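Local coordinates for protein putative nucleotide sugar epimerase/ dehydratase (PDB 2Q1S) that binds NADH in a Rossmann fold and probably acts as a nucleotide-sugar epimerase or dehydratase in the O-antigen pathway of lipopolysaccharide synthesis, at residues G254-D259 with T291-L296; F260-D265 with A339-D344; D295-I300 with T308-L313. All blocks are in the same frame, centred on the assembly; numbering follows the deposited sequence. Where two conformers were deposited one is given.

Interaction 1 (G254-D259 with T291-L296)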
loop_
_atom_site.group_PDB
_atom_site.type_symbol
_atom_site.label_atom_id
_atom_site.label_comp_id
_atom_site.label_asym_id
_atom_site.label_seq_id
_atom_site.Cartn_x
_atom_site.Cartn_y
_atom_site.Cartn_z
ATOM N N GLY A 254 -5.580 -11.726 31.837
ATOM C CA GLY A 254 -4.968 -10.407 31.643
ATOM C C GLY A 254 -3.446 -10.419 31.648
ATOM O O GLY A 254 -2.807 -9.463 32.111
ATOM N N VAL A 255 -2.863 -11.489 31.107
ATOM C CA VAL A 255 -1.410 -11.655 31.075
ATOM C C VAL A 255 -0.746 -10.806 29.979
ATOM O O VAL A 255 0.447 -10.522 30.055
ATOM C CB VAL A 255 -0.971 -13.145 30.961
ATOM C CG1 VAL A 255 -1.421 -13.932 32.191
ATOM C CG2 VAL A 255 -1.492 -13.807 29.682
ATOM N N ALA A 256 -1.523 -10.402 28.974
ATOM C CA ALA A 256 -1.017 -9.535 27.912
ATOM C C ALA A 256 -0.495 -8.236 28.513
ATOM O O ALA A 256 -1.121 -7.694 29.433
ATOM C CB ALA A 256 -2.106 -9.244 26.889
ATOM N N THR A 257 0.655 -7.764 28.013
ATOM C CA THR A 257 1.209 -6.471 28.420
ATOM C C THR A 257 1.191 -5.495 27.261
ATOM O O THR A 257 1.366 -5.876 26.083
ATOM C CB THR A 257 2.680 -6.541 28.950
ATOM O OG1 THR A 257 3.546 -7.104 27.952
ATOM C CG2 THR A 257 2.776 -7.326 30.274
ATOM N N ARG A 258 0.985 -4.226 27.602
ATOM C CA ARG A 258 1.048 -3.156 26.611
ATOM C C ARG A 258 1.831 -1.952 27.122
ATOM O O ARG A 258 1.929 -1.739 28.336
ATOM C CB ARG A 258 -0.363 -2.751 26.233
ATOM C CG ARG A 258 -1.169 -3.920 25.673
ATOM C CD ARG A 258 -2.366 -3.410 24.938
ATOM N NE ARG A 258 -3.378 -4.449 24.775
ATOM C CZ ARG A 258 -4.510 -4.279 24.105
ATOM N NH1 ARG A 258 -4.769 -3.120 23.517
ATOM N NH2 ARG A 258 -5.379 -5.271 24.019
ATOM N N ASP A 259 2.390 -1.171 26.192
ATOM C CA ASP A 259 3.069 0.066 26.535
ATOM C C ASP A 259 2.060 1.205 26.375
ATOM O O ASP A 259 2.016 1.853 25.334
ATOM C CB ASP A 259 4.292 0.240 25.610
ATOM C CG ASP A 259 5.030 1.553 25.825
ATOM O OD1 ASP A 259 4.395 2.529 26.282
ATOM O OD2 ASP A 259 6.237 1.626 25.497
ATOM N N THR A 291 2.517 -2.354 31.003
ATOM C CA THR A 291 1.517 -2.648 32.024
ATOM C C THR A 291 0.691 -3.815 31.528
ATOM O O THR A 291 0.226 -3.804 30.382
ATOM C CB THR A 291 0.589 -1.426 32.268
ATOM O OG1 THR A 291 1.391 -0.287 32.586
ATOM C CG2 THR A 291 -0.408 -1.682 33.414
ATOM N N SER A 292 0.476 -4.802 32.370
ATOM C CA SER A 292 -0.367 -5.894 32.003
ATOM C C SER A 292 -1.825 -5.503 32.056
ATOM O O SER A 292 -2.192 -4.610 32.746
ATOM C CB SER A 292 -0.099 -7.103 32.871
ATOM O OG SER A 292 -0.547 -6.907 34.180
ATOM N N ILE A 293 -2.649 -6.207 31.322
ATOM C CA ILE A 293 -4.086 -5.926 31.334
ATOM C C ILE A 293 -4.662 -6.168 32.735
ATOM O O ILE A 293 -5.563 -5.444 33.169
ATOM C CB ILE A 293 -4.830 -6.723 30.237
ATOM C CG1 ILE A 293 -4.218 -6.412 28.865
ATOM C CG2 ILE A 293 -6.339 -6.442 30.242
ATOM C CD1 ILE A 293 -4.189 -4.928 28.531
ATOM N N ALA A 294 -4.108 -7.146 33.457
ATOM C CA ALA A 294 -4.546 -7.402 34.842
ATOM C C ALA A 294 -4.299 -6.192 35.754
ATOM O O ALA A 294 -5.175 -5.850 36.549
ATOM C CB ALA A 294 -3.900 -8.653 35.418
ATOM N N ASP A 295 -3.129 -5.549 35.616
ATOM C CA ASP A 295 -2.774 -4.388 36.439
ATOM C C ASP A 295 -3.564 -3.155 36.029
ATOM O O ASP A 295 -4.005 -2.384 36.882
ATOM C CB ASP A 295 -1.272 -4.104 36.401
ATOM C CG ASP A 295 -0.471 -5.122 37.190
ATOM O OD1 ASP A 295 -1.080 -5.915 37.947
ATOM O OD2 ASP A 295 0.767 -5.134 37.064
ATOM N N LEU A 296 -3.739 -2.983 34.720
ATOM C CA LEU A 296 -4.672 -1.964 34.216
ATOM C C LEU A 296 -6.049 -2.087 34.895
ATOM O O LEU A 296 -6.551 -1.127 35.509
ATOM C CB LEU A 296 -4.789 -2.041 32.682
ATOM C CG LEU A 296 -5.634 -0.955 31.994
ATOM C CD1 LEU A 296 -4.809 0.321 31.818
ATOM C CD2 LEU A 296 -6.155 -1.432 30.623
#

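Interaction 2 (F260-D265 with A339-D344)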
loop_
_atom_site.group_PDB
_atom_site.type_symbol
_atom_site.label_atom_id
_atom_site.label_comp_id
_atom_site.label_asym_id
_atom_site.label_seq_id
_atom_site.Cartn_x
_atom_site.Cartn_y
_atom_site.Cartn_z
ATOM N N PHE A 260 1.220 1.419 27.385
ATOM C CA PHE A 260 0.211 2.475 27.296
ATOM C C PHE A 260 0.899 3.832 27.348
ATOM O O PHE A 260 1.922 3.995 28.037
ATOM C CB PHE A 260 -0.805 2.370 28.440
ATOM C CG PHE A 260 -1.644 1.124 28.390
ATOM C CD1 PHE A 260 -2.718 1.033 27.523
ATOM C CD2 PHE A 260 -1.341 0.026 29.209
ATOM C CE1 PHE A 260 -3.491 -0.133 27.460
ATOM C CE2 PHE A 260 -2.103 -1.138 29.151
ATOM C CZ PHE A 260 -3.185 -1.215 28.274
ATOM N N ILE A 261 0.324 4.796 26.633
ATOM C CA ILE A 261 0.831 6.173 26.640
ATOM C C ILE A 261 -0.349 7.139 26.710
ATOM O O ILE A 261 -1.342 6.963 26.015
ATOM C CB ILE A 261 1.752 6.481 25.418
ATOM C CG1 ILE A 261 2.318 7.912 25.511
ATOM C CG2 ILE A 261 1.025 6.186 24.073
ATOM C CD1 ILE A 261 3.378 8.240 24.495
ATOM N N PHE A 262 -0.235 8.152 27.576
ATOM C CA PHE A 262 -1.347 9.079 27.801
ATOM C C PHE A 262 -1.463 10.040 26.623
ATOM O O PHE A 262 -0.445 10.501 26.097
ATOM C CB PHE A 262 -1.111 9.822 29.121
ATOM C CG PHE A 262 -2.239 10.723 29.554
ATOM C CD1 PHE A 262 -3.508 10.220 29.796
ATOM C CD2 PHE A 262 -2.008 12.097 29.740
ATOM C CE1 PHE A 262 -4.535 11.064 30.245
ATOM C CE2 PHE A 262 -3.046 12.959 30.172
ATOM C CZ PHE A 262 -4.311 12.441 30.400
ATOM N N VAL A 263 -2.690 10.390 26.263
ATOM C CA VAL A 263 -2.924 11.093 25.012
ATOM C C VAL A 263 -2.281 12.495 24.981
ATOM O O VAL A 263 -1.815 12.927 23.941
ATOM C CB VAL A 263 -4.446 11.181 24.697
ATOM C CG1 VAL A 263 -5.220 12.083 25.737
ATOM C CG2 VAL A 263 -4.690 11.623 23.269
ATOM N N GLU A 264 -2.218 13.189 26.114
ATOM C CA GLU A 264 -1.563 14.488 26.130
ATOM C C GLU A 264 -0.069 14.385 25.856
ATOM O O GLU A 264 0.498 15.292 25.270
ATOM C CB GLU A 264 -1.836 15.193 27.465
ATOM C CG GLU A 264 -3.371 15.449 27.661
ATOM C CD GLU A 264 -3.745 16.162 28.956
ATOM O OE1 GLU A 264 -2.841 16.676 29.661
ATOM O OE2 GLU A 264 -4.970 16.204 29.258
ATOM N N ASP A 265 0.562 13.286 26.276
ATOM C CA ASP A 265 1.956 13.023 25.901
ATOM C C ASP A 265 2.051 12.784 24.382
ATOM O O ASP A 265 2.985 13.282 23.749
ATOM C CB ASP A 265 2.546 11.822 26.645
ATOM C CG ASP A 265 2.957 12.161 28.102
ATOM O OD1 ASP A 265 3.144 13.359 28.449
ATOM O OD2 ASP A 265 3.109 11.200 28.880
ATOM N N ALA A 339 7.637 10.854 27.295
ATOM C CA ALA A 339 6.251 10.677 27.736
ATOM C C ALA A 339 6.266 10.234 29.205
ATOM O O ALA A 339 6.389 9.039 29.497
ATOM C CB ALA A 339 5.574 9.654 26.870
ATOM N N ASP A 340 6.140 11.211 30.108
ATOM C CA ASP A 340 6.339 11.022 31.557
ATOM C C ASP A 340 5.063 10.854 32.413
ATOM O O ASP A 340 5.156 10.679 33.635
ATOM C CB ASP A 340 7.220 12.161 32.092
ATOM C CG ASP A 340 8.614 12.149 31.479
ATOM O OD1 ASP A 340 9.030 11.080 30.978
ATOM O OD2 ASP A 340 9.300 13.196 31.507
ATOM N N VAL A 341 3.882 10.894 31.795
ATOM C CA VAL A 341 2.635 10.674 32.551
ATOM C C VAL A 341 2.490 9.182 32.894
ATOM O O VAL A 341 2.400 8.322 32.002
ATOM C CB VAL A 341 1.363 11.225 31.830
ATOM C CG1 VAL A 341 0.090 10.957 32.641
ATOM C CG2 VAL A 341 1.496 12.723 31.540
ATOM N N SER A 342 2.471 8.884 34.194
ATOM C CA SER A 342 2.397 7.503 34.645
ATOM C C SER A 342 1.027 6.930 34.399
ATOM O O SER A 342 0.060 7.673 34.242
ATOM C CB SER A 342 2.693 7.419 36.134
ATOM O OG SER A 342 1.687 8.085 36.876
ATOM N N ILE A 343 0.950 5.601 34.344
ATOM C CA ILE A 343 -0.319 4.903 34.158
ATOM C C ILE A 343 -1.321 5.275 35.278
ATOM O O ILE A 343 -2.512 5.441 35.018
ATOM C CB ILE A 343 -0.121 3.341 34.000
ATOM C CG1 ILE A 343 -1.401 2.657 33.451
ATOM C CG2 ILE A 343 0.439 2.694 35.282
ATOM C CD1 ILE A 343 -2.010 3.283 32.213
ATOM N N ASP A 344 -0.828 5.453 36.502
ATOM C CA ASP A 344 -1.683 5.898 37.600
ATOM C C ASP A 344 -2.252 7.304 37.401
ATOM O O ASP A 344 -3.456 7.510 37.522
ATOM C CB ASP A 344 -0.947 5.797 38.933
ATOM C CG ASP A 344 -0.753 4.357 39.378
ATOM O OD1 ASP A 344 -1.612 3.506 39.064
ATOM O OD2 ASP A 344 0.263 4.071 40.040
HETATM O O HOH W 1 2.240 8.569 29.048
HETATM O O HOH W 2 4.918 13.880 30.291
#

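Interaction 3 (D295-I300 with T308-L313)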
loop_
_atom_site.group_PDB
_atom_site.type_symbol
_atom_site.label_atom_id
_atom_site.label_comp_id
_atom_site.label_asym_id
_atom_site.label_seq_id
_atom_site.Cartn_x
_atom_site.Cartn_y
_atom_site.Cartn_z
ATOM N N ASP A 295 -3.129 -5.549 35.616
ATOM C CA ASP A 295 -2.774 -4.388 36.439
ATOM C C ASP A 295 -3.564 -3.155 36.029
ATOM O O ASP A 295 -4.005 -2.384 36.882
ATOM C CB ASP A 295 -1.272 -4.104 36.401
ATOM C CG ASP A 295 -0.471 -5.122 37.190
ATOM O OD1 ASP A 295 -1.080 -5.915 37.947
ATOM O OD2 ASP A 295 0.767 -5.134 37.064
ATOM N N LEU A 296 -3.739 -2.983 34.720
ATOM C CA LEU A 296 -4.672 -1.964 34.216
ATOM C C LEU A 296 -6.049 -2.087 34.895
ATOM O O LEU A 296 -6.551 -1.127 35.509
ATOM C CB LEU A 296 -4.789 -2.041 32.682
ATOM C CG LEU A 296 -5.634 -0.955 31.994
ATOM C CD1 LEU A 296 -4.809 0.321 31.818
ATOM C CD2 LEU A 296 -6.155 -1.432 30.623
ATOM N N ALA A 297 -6.638 -3.283 34.827
ATOM C CA ALA A 297 -7.951 -3.541 35.449
ATOM C C ALA A 297 -7.921 -3.311 36.958
ATOM O O ALA A 297 -8.850 -2.720 37.512
ATOM C CB ALA A 297 -8.429 -4.951 35.123
ATOM N N THR A 298 -6.854 -3.772 37.613
ATOM C CA THR A 298 -6.703 -3.605 39.055
ATOM C C THR A 298 -6.768 -2.118 39.425
ATOM O O THR A 298 -7.556 -1.729 40.291
ATOM C CB THR A 298 -5.395 -4.273 39.562
ATOM O OG1 THR A 298 -5.531 -5.702 39.453
ATOM C CG2 THR A 298 -5.133 -3.883 41.000
ATOM N N LYS A 299 -5.973 -1.308 38.712
ATOM C CA LYS A 299 -5.868 0.145 38.928
ATOM C C LYS A 299 -7.196 0.866 38.684
ATOM O O LYS A 299 -7.621 1.687 39.487
ATOM C CB LYS A 299 -4.796 0.739 38.012
ATOM C CG LYS A 299 -3.361 0.452 38.453
ATOM C CD LYS A 299 -2.416 0.495 37.257
ATOM C CE LYS A 299 -0.957 0.668 37.657
ATOM N NZ LYS A 299 -0.406 -0.336 38.587
ATOM N N ILE A 300 -7.838 0.559 37.563
ATOM C CA ILE A 300 -9.139 1.132 37.244
ATOM C C ILE A 300 -10.188 0.784 38.312
ATOM O O ILE A 300 -10.961 1.646 38.751
ATOM C CB ILE A 300 -9.602 0.692 35.830
ATOM C CG1 ILE A 300 -8.714 1.328 34.762
ATOM C CG2 ILE A 300 -11.072 1.093 35.595
ATOM C CD1 ILE A 300 -8.914 0.735 33.365
ATOM N N THR A 308 -16.053 -5.584 42.319
ATOM C CA THR A 308 -16.292 -6.879 41.678
ATOM C C THR A 308 -14.996 -7.657 41.436
ATOM O O THR A 308 -13.902 -7.084 41.458
ATOM C CB THR A 308 -17.065 -6.726 40.354
ATOM O OG1 THR A 308 -16.403 -5.767 39.519
ATOM C CG2 THR A 308 -18.495 -6.268 40.620
ATOM N N GLU A 309 -15.128 -8.962 41.210
ATOM C CA GLU A 309 -13.981 -9.863 41.101
ATOM C C GLU A 309 -13.186 -9.658 39.805
ATOM O O GLU A 309 -13.712 -9.142 38.811
ATOM C CB GLU A 309 -14.438 -11.322 41.212
ATOM N N LEU A 310 -11.913 -10.052 39.847
ATOM C CA LEU A 310 -11.040 -10.075 38.667
ATOM C C LEU A 310 -10.448 -11.467 38.456
ATOM O O LEU A 310 -9.659 -11.933 39.280
ATOM C CB LEU A 310 -9.893 -9.066 38.809
ATOM C CG LEU A 310 -9.920 -7.697 38.127
ATOM C CD1 LEU A 310 -8.531 -7.064 38.234
ATOM C CD2 LEU A 310 -10.374 -7.790 36.678
ATOM N N ASP A 311 -10.821 -12.124 37.354
ATOM C CA ASP A 311 -10.235 -13.424 37.009
ATOM C C ASP A 311 -8.828 -13.277 36.390
ATOM O O ASP A 311 -8.646 -13.519 35.189
ATOM C CB ASP A 311 -11.170 -14.219 36.081
ATOM N N ARG A 312 -7.842 -12.903 37.216
ATOM C CA ARG A 312 -6.469 -12.688 36.749
ATOM C C ARG A 312 -5.553 -13.885 36.995
ATOM O O ARG A 312 -5.754 -14.651 37.941
ATOM C CB ARG A 312 -5.858 -11.384 37.312
ATOM C CG ARG A 312 -5.462 -11.396 38.788
ATOM C CD ARG A 312 -4.806 -10.075 39.205
ATOM N NE ARG A 312 -3.346 -10.073 39.035
ATOM C CZ ARG A 312 -2.557 -9.017 39.243
ATOM N NH1 ARG A 312 -3.067 -7.853 39.627
ATOM N NH2 ARG A 312 -1.244 -9.122 39.068
ATOM N N LEU A 313 -4.558 -14.029 36.123
ATOM C CA LEU A 313 -3.623 -15.146 36.132
ATOM C C LEU A 313 -2.194 -14.607 36.105
ATOM O O LEU A 313 -1.964 -13.483 35.639
ATOM C CB LEU A 313 -3.850 -16.043 34.909
ATOM C CG LEU A 313 -5.048 -17.000 34.897
ATOM C CD1 LEU A 313 -5.257 -17.562 33.476
ATOM C CD2 LEU A 313 -4.902 -18.111 35.921
HETATM O O HOH W 3 1.856 -7.843 38.460
#

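Interaction 1 (G254-D259 with T291-L296)
R258 and T291 form a hydrogen-bonded pair of a short antiparallel ladder, where strand 291-292 lies beside strand 257-262 and runs straight into helix 293-304. R258 N reaches T291 O at 2.9 Å. T291 N returns a bond to R258 O at 2.8 Å. The next pair, T257 with S292, is non-hydrogen-bonded. Here the CG2 methyl of T257 lies 3.9 Å from S292 CB. Two more carbonyls then meet the first turn of the helix. A256 O takes I293 N at 2.8 Å, nearly along the C=O axis, and G254 O takes A294 N on a lone pair. The loop before the strand thus supplies acceptors for the I293 and A294 N-H groups, which sit at the helix start. G254 has a positive phi (68°) and no side chain, so its backbone packs directly against the first turn of the helix. The I293 side chain lies over this loop, with CG1 4.0 Å from A256 CB. Its CD1 comes obliquely to the R258 guanidinium. R258 NH1 bonds to N210, and both residues contact UDP in a structure of this protein. N320 holds the loop from outside through V255 O and T257 N. S292 is the N-cap: its OG, set between backbone N and carbonyl carbon (chi1 70°), accepts from D295 N at 3.3 Å.

Interaction 2 (F260-D265 with A339-D344)
D265 OD2 is gripped by two donors. V341 N gives it a hydrogen bond of 3.0 Å with an N-H...O angle of 160°, on the syn lone pair. A water gives it a second one at 2.8 Å. That water also donates to V341 O and accepts from F262 N, so it ties the end of the strand to the loop. The other carboxylate oxygen, OD1, takes a second water at 2.6 Å, and this water accepts from D340 N. One carboxylate thus serves two successive backbone amides of the loop, one directly and one through water. This should hold the carboxylate group against rotation, and the amides probably favour its charged form. CG of D265 is anti to the carbonyl carbon (chi1 -78°), which turns the carboxylate toward V341 N and D340 N.

Apolar groups surround the carboxylate. The A339 methyl touches both the D265 side chain and I261, whose extended chain brings CD1 to 3.5 Å from A339 CB. V341 lies across F262: its CG1 approaches the ring obliquely, 3.8 Å from CD2. Its CG2 lies against the D265 carboxylate. Further along, I343 CD1 reaches F260 CB at 4.1 Å. Behind F260 lie I293 and L296 of helix 293-304, together with N210 of strand 203-212. S342 OG caps the helix that starts at I343 by accepting from D345 N.

I261 bonds through its backbone to N210 and Y212. The contact therefore fastens the segment leading into helix 343-356 to a strand-to-helix turn of the central sheet. F262 is the N-cap of helix 263-276, and such a turn at the end of a sheet strand is characteristic of the Rossmann-type fold.

Interaction 3 (D295-I300 with T308-L313)
R312 and D295 meet with their planes, guanidinium and carboxylate, turned 56° against each other. The salt bridge between R312 NH1 and D295 OD1 is correspondingly loose, at 3.2 Å with an N-H...O angle of only 124°. OD1 approaches the guanidinium obliquely, not as one half of a flat, two-pronged pair. A water adds a second link. It donates to D295 OD2 and accepts, weakly, from R312 NH2 in the plane of the guanidinium.

T298 comes to the same NH1 from a different direction. Its OG1 lies at the guanidinium edge, 3.3 Å from NH1, and the two side chains cross at about a right angle. This bond is weak too. OG1 is also hydrogen-bonded to A294 O, one turn back in the helix. R312 reaches both partners because its chain bends at chi3 (-90°), which turns the guanidinium along the helix surface.

L310 supplies the apolar part. Both methyls rest on A297 CB, and CD1 also lies 3.5 Å from T298 OG1, with the L310 and T298 side chains crossing at about a right angle. L250 also packs against A297, L310 and R312.

D311 is the centre of an inverse gamma turn. The turn is consistent with the side chains of L310 and R312, on either side of it, both pointing toward the helix. L313 continues by backbone bonding to G253. The arrangement is a surface contact in which an irregular loop lies along one side of helix 293-304 at the surface of the protein, with weak polar bonds from R312 and apolar contact from L310.

In the fold
Interactions 1 and 2 share strand 257-262, and each is partly buried. Interaction 3 lies farther out, on the surface of helix 293-304, whose first turn belongs to interaction 1. The chemistry follows this order. Backbone bonds of a ladder and a helix start dominate interaction 1. A side-chain carboxylate and two waters do the polar work in interaction 2. Interaction 3 combines a leucine contact with weak polar bonds, one of them water-mediated. F260 joins the first two. I343 also touches L296, and its CG2 lies near the K299 side chain, so the start of helix 343-356 meets the helix used by interactions 1 and 3.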